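Long-range contacts in alpha-L-rhamnosidase (Aspergillus terreus, PDB 6GSZ), which probably hydrolyses terminal non-reducing alpha-L-rhamnose residues in alpha-L-rhamnosides and binds calcium ions: residues Tyr157-Asn162 with Ile200-Gly205; Gln164-His169 with Tyr187-Leu192; Ile788-Val793 with Ala842-Pro847. One frame throughout, in Å; residues are numbered along the deposited sequence. Where two conformers were deposited one is given.

Contact 1 (Tyr157-Asn162 with Ile200-Gly205); sequences YEARIN and IGVTVG. With CA (calcium ion), chain B.
The carbonyl oxygen of Glu158 is gripped by three groups from the facing strand and its solvent. Thr203 N donates to Glu158 O at 2.9 Å, a water bridges the same oxygen to Thr203 OG1, and the CA-H of Val202 makes a third, softer contact. Glu158 N returns a bond to Thr203 O, which closes a hydrogen-bonded ring. The next such ring pairs Arg160 with Gly201, which takes part through its backbone alone: Arg160 N reaches Gly201 O at 2.8 Å, and Gly201 N donates to Arg160 O. Between and beyond these rings, Tyr157-Val204, Ala159-Val202 and Ile161-Ile200 are the non-hydrogen-bonded pairs of an antiparallel ladder between two adjacent strands of a five-stranded sheet in the rhamnosidase N-terminal domain, with 164-165 outside 156-161 and 132-140 on the far side of 196-205. Tyr157, Ala159, Ile200 and Val202 of this face pack on strand 144-154. Here beta-branched residues and small alanine suit a buried layer: Val202 CG1 lies 3.8 Å from Tyr157 CB, while its CG2 branch meets Ala159 CB at 3.9 Å. The Tyr157 ring itself leads off the ladder, CG being held between backbone N and carbonyl carbon (chi1 70°), and its hydroxyl bonds Asn185. On the Glu158-Arg160 face the chains are polar. Glu158 extends fully, CG opposite its own N (chi1 -180°), and delivers OE1 to a calcium ion at 2.3 Å; two waters and Ser392 also bind the metal. Its OE2 pairs with Arg165, which would hold the carboxylate in place, whereas Arg160 NE forms a salt bridge with Asp163.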
loop_
_atom_site.group_PDB
_atom_site.type_symbol
_atom_site.label_atom_id
_atom_site.label_comp_id
_atom_site.label_asym_id
_atom_site.label_seq_id
_atom_site.Cartn_x
_atom_site.Cartn_y
_atom_site.Cartn_z
ATOM N N TYR A 157 19.758 2.630 2.483
ATOM C CA TYR A 157 20.883 2.047 3.188
ATOM C C TYR A 157 20.712 0.543 3.385
ATOM O O TYR A 157 19.597 0.012 3.515
ATOM C CB TYR A 157 21.169 2.731 4.537
ATOM C CG TYR A 157 20.090 2.427 5.528
ATOM C CD1 TYR A 157 18.947 3.202 5.611
ATOM C CD2 TYR A 157 20.186 1.295 6.354
ATOM C CE1 TYR A 157 17.920 2.862 6.483
ATOM C CE2 TYR A 157 19.149 0.933 7.200
ATOM C CZ TYR A 157 18.023 1.720 7.255
ATOM O OH TYR A 157 16.996 1.292 8.061
ATOM N N GLU A 158 21.845 -0.137 3.544
ATOM C CA GLU A 158 21.932 -1.497 4.039
ATOM C C GLU A 158 23.081 -1.532 5.039
ATOM O O GLU A 158 24.231 -1.269 4.646
ATOM C CB GLU A 158 22.209 -2.501 2.931
ATOM C CG GLU A 158 22.304 -3.925 3.386
ATOM C CD GLU A 158 22.288 -4.932 2.233
ATOM O OE1 GLU A 158 22.360 -4.512 1.049
ATOM O OE2 GLU A 158 22.167 -6.122 2.509
ATOM N N ALA A 159 22.817 -1.850 6.298
ATOM C CA ALA A 159 23.791 -1.863 7.372
ATOM C C ALA A 159 24.173 -3.283 7.779
ATOM O O ALA A 159 23.376 -4.216 7.721
ATOM C CB ALA A 159 23.290 -1.120 8.587
ATOM N N ARG A 160 25.450 -3.425 8.154
ATOM C CA ARG A 160 25.999 -4.687 8.657
ATOM C C ARG A 160 26.789 -4.377 9.932
ATOM O O ARG A 160 27.548 -3.391 9.985
ATOM C CB ARG A 160 26.938 -5.344 7.639
ATOM C CG ARG A 160 26.335 -5.555 6.257
ATOM C CD ARG A 160 27.186 -6.321 5.262
ATOM N NE ARG A 160 27.158 -7.735 5.625
ATOM C CZ ARG A 160 26.168 -8.588 5.337
ATOM N NH1 ARG A 160 25.114 -8.178 4.648
ATOM N NH2 ARG A 160 26.245 -9.851 5.736
ATOM N N ILE A 161 26.688 -5.244 10.940
ATOM C CA ILE A 161 27.490 -5.127 12.127
ATOM C C ILE A 161 28.254 -6.437 12.280
ATOM O O ILE A 161 27.644 -7.518 12.322
ATOM C CB ILE A 161 26.663 -4.832 13.378
ATOM C CG1 ILE A 161 26.118 -3.409 13.310
ATOM C CG2 ILE A 161 27.499 -5.037 14.644
ATOM C CD1 ILE A 161 25.070 -3.112 14.409
ATOM N N ASN A 162 29.597 -6.368 12.268
ATOM C CA ASN A 162 30.428 -7.580 12.292
ATOM C C ASN A 162 30.001 -8.585 11.201
ATOM O O ASN A 162 29.852 -9.784 11.472
ATOM C CB ASN A 162 30.430 -8.189 13.692
ATOM C CG ASN A 162 30.867 -7.211 14.762
ATOM O OD1 ASN A 162 31.868 -6.509 14.581
ATOM N ND2 ASN A 162 30.197 -7.166 15.904
ATOM N N ILE A 200 30.932 -1.513 12.229
ATOM C CA ILE A 200 29.681 -1.270 11.495
ATOM C C ILE A 200 30.068 -0.799 10.103
ATOM O O ILE A 200 30.979 0.052 9.949
ATOM C CB ILE A 200 28.753 -0.294 12.230
ATOM C CG1 ILE A 200 27.490 -0.044 11.418
ATOM C CG2 ILE A 200 29.428 1.011 12.565
ATOM C CD1 ILE A 200 26.336 0.510 12.230
ATOM N N GLY A 201 29.418 -1.375 9.095
ATOM C CA GLY A 201 29.547 -0.925 7.718
ATOM C C GLY A 201 28.164 -0.659 7.137
ATOM O O GLY A 201 27.220 -1.434 7.379
ATOM N N VAL A 202 28.008 0.422 6.384
ATOM C CA VAL A 202 26.716 0.748 5.787
ATOM C C VAL A 202 26.954 1.114 4.320
ATOM O O VAL A 202 27.859 1.937 4.011
ATOM C CB VAL A 202 26.013 1.927 6.491
ATOM C CG1 VAL A 202 24.600 2.094 5.919
ATOM C CG2 VAL A 202 25.944 1.722 8.002
ATOM N N THR A 203 26.194 0.528 3.415
ATOM C CA THR A 203 26.203 0.929 2.037
ATOM C C THR A 203 25.017 1.830 1.772
ATOM O O THR A 203 23.885 1.480 2.185
ATOM C CB THR A 203 26.166 -0.253 1.071
ATOM O OG1 THR A 203 27.231 -1.161 1.362
ATOM C CG2 THR A 203 26.272 0.215 -0.368
ATOM N N VAL A 204 25.231 2.973 1.131
ATOM C CA VAL A 204 24.209 3.930 0.784
ATOM C C VAL A 204 24.110 4.058 -0.722
ATOM O O VAL A 204 25.107 4.284 -1.370
ATOM C CB VAL A 204 24.409 5.302 1.433
ATOM C CG1 VAL A 204 23.364 6.331 0.989
ATOM C CG2 VAL A 204 24.425 5.175 2.947
ATOM N N GLY A 205 22.901 3.935 -1.252
ATOM C CA GLY A 205 22.538 4.156 -2.644
ATOM C C GLY A 205 21.601 5.333 -2.823
ATOM O O GLY A 205 21.118 5.880 -1.831
HETATM CA CA CA B . 21.856 -5.791 -0.819
HETATM O O HOH W 1 26.204 -2.888 3.312
HETATM O O HOH W 2 23.795 -6.257 -0.568
HETATM O O HOH W 3 21.658 -7.806 -1.759
#

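Contact 2 (Gln164-His169 with Tyr187-Leu192); sequences QRVGDH and YDVTDL. With CA (calcium ion), chain L.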
loop_
_atom_site.group_PDB
_atom_site.type_symbol
_atom_site.label_atom_id
_atom_site.label_comp_id
_atom_site.label_asym_id
_atom_site.label_seq_id
_atom_site.Cartn_x
_atom_site.Cartn_y
_atom_site.Cartn_z
ATOM N N GLN A 164 27.159 -9.102 9.851
ATOM C CA GLN A 164 25.794 -9.608 9.949
ATOM C C GLN A 164 24.851 -8.491 9.509
ATOM O O GLN A 164 24.915 -7.369 10.057
ATOM C CB GLN A 164 25.513 -10.002 11.388
ATOM C CG GLN A 164 26.453 -11.067 11.915
ATOM C CD GLN A 164 26.637 -10.944 13.410
ATOM O OE1 GLN A 164 27.250 -9.981 13.942
ATOM N NE2 GLN A 164 26.096 -11.921 14.099
ATOM N N ARG A 165 23.942 -8.800 8.584
ATOM C CA ARG A 165 22.993 -7.799 8.142
ATOM C C ARG A 165 22.155 -7.311 9.327
ATOM O O ARG A 165 21.652 -8.116 10.096
ATOM C CB ARG A 165 22.092 -8.325 7.020
ATOM C CG ARG A 165 21.370 -7.176 6.310
ATOM C CD ARG A 165 20.357 -7.660 5.315
ATOM N NE ARG A 165 20.015 -6.609 4.370
ATOM C CZ ARG A 165 19.042 -5.704 4.566
ATOM N NH1 ARG A 165 18.398 -5.628 5.742
ATOM N NH2 ARG A 165 18.709 -4.908 3.561
ATOM N N VAL A 166 21.951 -5.999 9.424
ATOM C CA VAL A 166 21.084 -5.413 10.433
ATOM C C VAL A 166 19.660 -5.386 9.893
ATOM O O VAL A 166 19.372 -4.687 8.967
ATOM C CB VAL A 166 21.502 -4.007 10.861
ATOM C CG1 VAL A 166 20.538 -3.399 11.860
ATOM C CG2 VAL A 166 22.944 -4.011 11.367
ATOM N N GLY A 167 18.800 -6.172 10.549
ATOM C CA GLY A 167 17.402 -6.252 10.189
ATOM C C GLY A 167 17.158 -6.912 8.850
ATOM O O GLY A 167 18.080 -7.370 8.177
ATOM N N ASP A 168 15.900 -6.869 8.431
ATOM C CA ASP A 168 15.433 -7.476 7.178
ATOM C C ASP A 168 14.632 -6.481 6.327
ATOM O O ASP A 168 13.825 -6.868 5.462
ATOM C CB ASP A 168 14.627 -8.732 7.450
ATOM C CG ASP A 168 13.389 -8.510 8.293
ATOM O OD1 ASP A 168 13.115 -7.355 8.637
ATOM O OD2 ASP A 168 12.717 -9.515 8.589
ATOM N N HIS A 169 14.822 -5.183 6.578
ATOM C CA HIS A 169 14.202 -4.170 5.766
ATOM C C HIS A 169 15.016 -3.947 4.491
ATOM O O HIS A 169 16.275 -3.807 4.555
ATOM C CB HIS A 169 14.078 -2.821 6.484
ATOM C CG HIS A 169 13.394 -2.827 7.807
ATOM N ND1 HIS A 169 13.050 -1.639 8.404
ATOM C CD2 HIS A 169 13.096 -3.818 8.682
ATOM C CE1 HIS A 169 12.487 -1.907 9.586
ATOM N NE2 HIS A 169 12.526 -3.229 9.792
ATOM N N TYR A 187 16.587 -0.722 15.169
ATOM C CA TYR A 187 16.852 -2.149 15.192
ATOM C C TYR A 187 17.428 -2.541 16.554
ATOM O O TYR A 187 18.267 -1.824 17.130
ATOM C CB TYR A 187 17.873 -2.510 14.117
ATOM C CG TYR A 187 17.425 -2.153 12.723
ATOM C CD1 TYR A 187 16.568 -2.982 12.001
ATOM C CD2 TYR A 187 17.859 -0.987 12.102
ATOM C CE1 TYR A 187 16.133 -2.654 10.721
ATOM C CE2 TYR A 187 17.478 -0.682 10.802
ATOM C CZ TYR A 187 16.639 -1.519 10.080
ATOM O OH TYR A 187 16.292 -1.236 8.792
ATOM N N ASP A 188 17.051 -3.737 17.000
ATOM C CA ASP A 188 17.659 -4.347 18.173
ATOM C C ASP A 188 18.893 -5.136 17.720
ATOM O O ASP A 188 18.780 -6.173 17.072
ATOM C CB ASP A 188 16.662 -5.228 18.896
ATOM C CG ASP A 188 17.239 -5.986 20.077
ATOM O OD1 ASP A 188 18.460 -5.869 20.316
ATOM O OD2 ASP A 188 16.442 -6.697 20.758
ATOM N N VAL A 189 20.066 -4.567 17.975
ATOM C CA VAL A 189 21.327 -5.150 17.506
ATOM C C VAL A 189 22.106 -5.803 18.659
ATOM O O VAL A 189 23.297 -6.108 18.516
ATOM C CB VAL A 189 22.178 -4.127 16.741
ATOM C CG1 VAL A 189 21.432 -3.609 15.540
ATOM C CG2 VAL A 189 22.659 -2.996 17.614
ATOM N N THR A 190 21.449 -6.086 19.775
ATOM C CA THR A 190 22.067 -6.694 20.953
ATOM C C THR A 190 22.919 -7.911 20.567
ATOM O O THR A 190 24.058 -8.033 21.051
ATOM C CB THR A 190 20.994 -7.142 21.950
ATOM O OG1 THR A 190 20.230 -5.981 22.286
ATOM C CG2 THR A 190 21.574 -7.725 23.224
ATOM N N ASP A 191 22.371 -8.803 19.730
ATOM C CA ASP A 191 22.983 -10.098 19.479
ATOM C C ASP A 191 24.034 -10.016 18.356
ATOM O O ASP A 191 24.728 -11.016 18.110
ATOM C CB ASP A 191 21.903 -11.130 19.180
ATOM C CG ASP A 191 21.062 -11.526 20.391
ATOM O OD1 ASP A 191 21.466 -11.222 21.573
ATOM O OD2 ASP A 191 20.016 -12.158 20.152
ATOM N N LEU A 192 24.148 -8.868 17.671
ATOM C CA LEU A 192 25.142 -8.722 16.593
ATOM C C LEU A 192 26.476 -8.234 17.151
ATOM O O LEU A 192 27.511 -8.403 16.494
ATOM C CB LEU A 192 24.630 -7.730 15.539
ATOM C CG LEU A 192 23.271 -8.032 14.928
ATOM C CD1 LEU A 192 22.978 -7.097 13.777
ATOM C CD2 LEU A 192 23.144 -9.453 14.451
HETATM CA CA CA L . 14.784 -8.309 20.589
HETATM O O HOH W 4 17.096 -3.778 7.768
HETATM O O HOH W 5 17.337 -9.196 20.873
HETATM O O HOH W 6 15.215 -9.095 23.082
HETATM O O HOH W 7 13.857 -6.834 22.214
HETATM O O HOH W 8 16.009 -9.009 18.198
#
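Apolar and aromatic packing joins segment 164-169, at the outer strand of one sheet, to segment 187-192, where strand 182-188 of a second sheet runs out into a turn. No clear hydrogen bond crosses the interface directly. Val166 is its wedge. CG1, set opposite the backbone N (chi1 177°), stands over one face of the Tyr187 ring in a CH-pi contact, 3.9 Å from the centroid, and also touches Val189 CG1 at 3.8 Å. The CG2 branch instead meets Leu192 CD1, and the two methyls of valine thus serve different neighbours. Leu192 CD2 packs along the aliphatic part of Gln164, 3.9 Å from its CB. Gly167 CA comes within 3.8 Å of Tyr187 CD1, close enough that glycine, also suited to the positive phi here, fits well. Tyr187 then turns its edge to the face of His169 in an edge-to-face stack, with centroids 4.9 Å apart and planes at 59°. One water knits this end together: it lies 2.7 Å from Val166 O, probably as donor, accepts from His169 N and is weakly linked to Tyr187 OH, whose stronger partner is Tyr157 OH. Arg165 braces the loop: its NH1 and NH2 both donate to His169 O, while NH1 also bonds Gly167 O. Asp188 OD2 binds a calcium ion at 2.3 Å, and its OD1 accepts from both Thr190 N and Thr190 OG1. The bond to Thr190 N makes residues 188-190 an Asx turn after strand 182-188. The two sheets, packed through Val166, Tyr187, Val189 and Leu192, are consistent with the beta-sandwich of galactose-binding-like domains.

Contact 3 (Ile788-Val793 with Ala842-Pro847); sequences INIEVV and ATVVLP. With CA (calcium ion), chain M.
Two parallel strands, 787-790 and 841-845, form the central pair of a small four-stranded mixed sheet in the C-terminal domain, with strands 778-780 and 853-856 outside them. Their ladder follows the parallel pattern, in which one residue bonds to two neighbours on the facing strand. Thr843 N donates to Ile788 O, and Thr843 O accepts from Ile790 N at 2.8 Å. Ile790 O then takes Val845 N, also at 2.8 Å. Ile788, Ile790, Ala842 and Val844 share one face; the first three pack on strands 810-819 and 828-836, whereas Val844 sits against strands 853-856 and 859-868. Ile790 sends CG1 back beside its own N (chi1 -54°), which carries CD1 to within 3.9 Å of Ala842 CB; the short alanine accommodates that long branch. The opposite face is more polar, with Asn789 crossing Thr843 at an angle. Beyond the regular ladder, Glu791 and Val845 lie side by side and point the same way, Glu791 CG being 3.8 Å from Val845 CB. Two waters take over where the strands diverge: one donates to both Ile790 O and Val845 O and accepts from Val792 N, while the other donates to Val792 O and Val845 O. Pro847 rests its CB 4.0 Å from Val792 O. The extended Glu791 chain presents its carboxylate to a calcium ion in bidentate fashion, with OE1 and OE2 each at 2.4 Å, and five waters supply the other ligands. In one of its two conformers Asn789 ND2 donates to the anti lone pair of Glu791 OE1 at 2.9 Å, so any restraint on the carboxylate is conditional. A single protein ligand and five waters are consistent with a calcium held at the surface.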
loop_
_atom_site.group_PDB
_atom_site.type_symbol
_atom_site.label_atom_id
_atom_site.label_comp_id
_atom_site.label_asym_id
_atom_site.label_seq_id
_atom_site.Cartn_x
_atom_site.Cartn_y
_atom_site.Cartn_z
ATOM N N ILE A 788 -21.206 -5.280 11.548
ATOM C CA ILE A 788 -20.941 -5.865 10.265
ATOM C C ILE A 788 -22.254 -6.087 9.514
ATOM O O ILE A 788 -23.224 -6.585 10.112
ATOM C CB ILE A 788 -20.170 -7.188 10.432
ATOM C CG1 ILE A 788 -18.954 -6.959 11.329
ATOM C CG2 ILE A 788 -19.806 -7.789 9.083
ATOM C CD1 ILE A 788 -18.154 -8.199 11.636
ATOM N N ASN A 789 -22.302 -5.775 8.219
ATOM C CA ASN A 789 -23.458 -6.178 7.367
ATOM C C ASN A 789 -23.014 -7.430 6.604
ATOM O O ASN A 789 -21.876 -7.477 6.094
ATOM C CB ASN A 789 -23.947 -4.988 6.517
ATOM C CG ASN A 789 -25.318 -5.158 5.877
ATOM O OD1 ASN A 789 -26.355 -5.155 6.571
ATOM N ND2 ASN A 789 -25.359 -5.235 4.543
ATOM N N ILE A 790 -23.890 -8.433 6.584
ATOM C CA ILE A 790 -23.654 -9.681 5.903
ATOM C C ILE A 790 -24.801 -9.898 4.927
ATOM O O ILE A 790 -25.896 -10.364 5.344
ATOM C CB ILE A 790 -23.464 -10.865 6.861
ATOM C CG1 ILE A 790 -22.364 -10.537 7.868
ATOM C CG2 ILE A 790 -23.156 -12.109 6.049
ATOM C CD1 ILE A 790 -22.004 -11.645 8.813
ATOM N N GLU A 791 -24.601 -9.482 3.681
ATOM C CA GLU A 791 -25.675 -9.371 2.685
ATOM C C GLU A 791 -25.137 -9.961 1.373
ATOM O O GLU A 791 -24.796 -9.235 0.452
ATOM C CB GLU A 791 -26.154 -7.905 2.586
ATOM C CG GLU A 791 -27.332 -7.641 1.643
ATOM C CD GLU A 791 -27.876 -6.208 1.664
ATOM O OE1 GLU A 791 -27.420 -5.389 2.467
ATOM O OE2 GLU A 791 -28.735 -5.855 0.858
ATOM N N VAL A 792 -25.068 -11.301 1.330
ATOM C CA VAL A 792 -24.678 -12.020 0.164
ATOM C C VAL A 792 -25.755 -11.909 -0.915
ATOM O O VAL A 792 -26.927 -12.182 -0.637
ATOM C CB VAL A 792 -24.407 -13.502 0.462
ATOM C CG1 VAL A 792 -24.251 -14.291 -0.839
ATOM C CG2 VAL A 792 -23.236 -13.671 1.410
ATOM N N VAL A 793 -25.374 -11.555 -2.137
ATOM C CA VAL A 793 -26.276 -11.529 -3.283
ATOM C C VAL A 793 -25.782 -12.537 -4.310
ATOM O O VAL A 793 -24.896 -12.225 -5.103
ATOM C CB VAL A 793 -26.433 -10.119 -3.881
ATOM C CG1 VAL A 793 -27.484 -10.105 -4.988
ATOM C CG2 VAL A 793 -26.788 -9.088 -2.819
ATOM N N ALA A 842 -23.604 -8.427 13.929
ATOM C CA ALA A 842 -23.849 -8.329 12.517
ATOM C C ALA A 842 -25.358 -8.298 12.232
ATOM O O ALA A 842 -26.184 -8.749 13.036
ATOM C CB ALA A 842 -23.201 -9.484 11.801
ATOM N N THR A 843 -25.691 -7.758 11.066
ATOM C CA THR A 843 -27.000 -7.889 10.478
ATOM C C THR A 843 -26.865 -8.788 9.248
ATOM O O THR A 843 -26.138 -8.437 8.310
ATOM C CB THR A 843 -27.611 -6.538 10.084
ATOM O OG1 THR A 843 -27.709 -5.761 11.267
ATOM C CG2 THR A 843 -28.999 -6.674 9.490
ATOM N N VAL A 844 -27.495 -9.961 9.315
ATOM C CA VAL A 844 -27.510 -10.885 8.226
ATOM C C VAL A 844 -28.778 -10.623 7.418
ATOM O O VAL A 844 -29.889 -10.685 7.963
ATOM C CB VAL A 844 -27.433 -12.333 8.729
ATOM C CG1 VAL A 844 -27.488 -13.326 7.578
ATOM C CG2 VAL A 844 -26.219 -12.556 9.622
ATOM N N VAL A 845 -28.631 -10.303 6.142
ATOM C CA VAL A 845 -29.752 -10.084 5.230
ATOM C C VAL A 845 -29.775 -11.262 4.254
ATOM O O VAL A 845 -28.888 -11.371 3.392
ATOM C CB VAL A 845 -29.585 -8.746 4.479
ATOM C CG1 VAL A 845 -30.750 -8.494 3.535
ATOM C CG2 VAL A 845 -29.382 -7.587 5.442
ATOM N N LEU A 846 -30.752 -12.159 4.422
ATOM C CA LEU A 846 -30.778 -13.349 3.585
ATOM C C LEU A 846 -31.336 -12.974 2.225
ATOM O O LEU A 846 -32.142 -12.035 2.126
ATOM C CB LEU A 846 -31.554 -14.457 4.294
ATOM C CG LEU A 846 -30.904 -14.897 5.612
ATOM C CD1 LEU A 846 -31.835 -15.790 6.391
ATOM C CD2 LEU A 846 -29.603 -15.634 5.376
ATOM N N PRO A 847 -30.886 -13.667 1.161
ATOM C CA PRO A 847 -31.236 -13.305 -0.199
ATOM C C PRO A 847 -32.693 -13.537 -0.557
ATOM O O PRO A 847 -33.375 -14.349 0.083
ATOM C CB PRO A 847 -30.327 -14.152 -1.105
ATOM C CG PRO A 847 -29.748 -15.211 -0.221
ATOM C CD PRO A 847 -29.901 -14.749 1.214
HETATM CA CA CA M . -28.403 -3.510 1.390
HETATM O O HOH W 9 -24.751 -4.367 11.969
HETATM O O HOH W 10 -26.324 -12.733 3.652
HETATM O O HOH W 11 -28.831 -10.766 0.694
HETATM O O HOH W 12 -25.919 -2.661 1.984
HETATM O O HOH W 13 -27.529 -3.030 3.824
HETATM O O HOH W 14 -29.962 -3.989 3.484
HETATM O O HOH W 15 -30.603 -4.013 0.784
HETATM O O HOH W 16 -29.342 -2.644 -0.589
#

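How the contacts relate
From the N terminus, segment 157-162 opens contact 1, and 164-169 follows after a tight reversal to open contact 2. Contact 2 closes first, at 187-192, and is nested inside the loop that contact 1 closes at 200-205. The two touch: Ala159 O meets Val166 N as strands 156-161 and 164-165 pair, and Ile161 packs on Val166. Contact 1 therefore builds one sheet of the N-terminal rhamnosidase domain, while contact 2 ties its edge to the second sheet. Contact 3 comes later in series, closing the 788-847 loop in the C-terminal domain, its centre about 53 Å from that of contact 1.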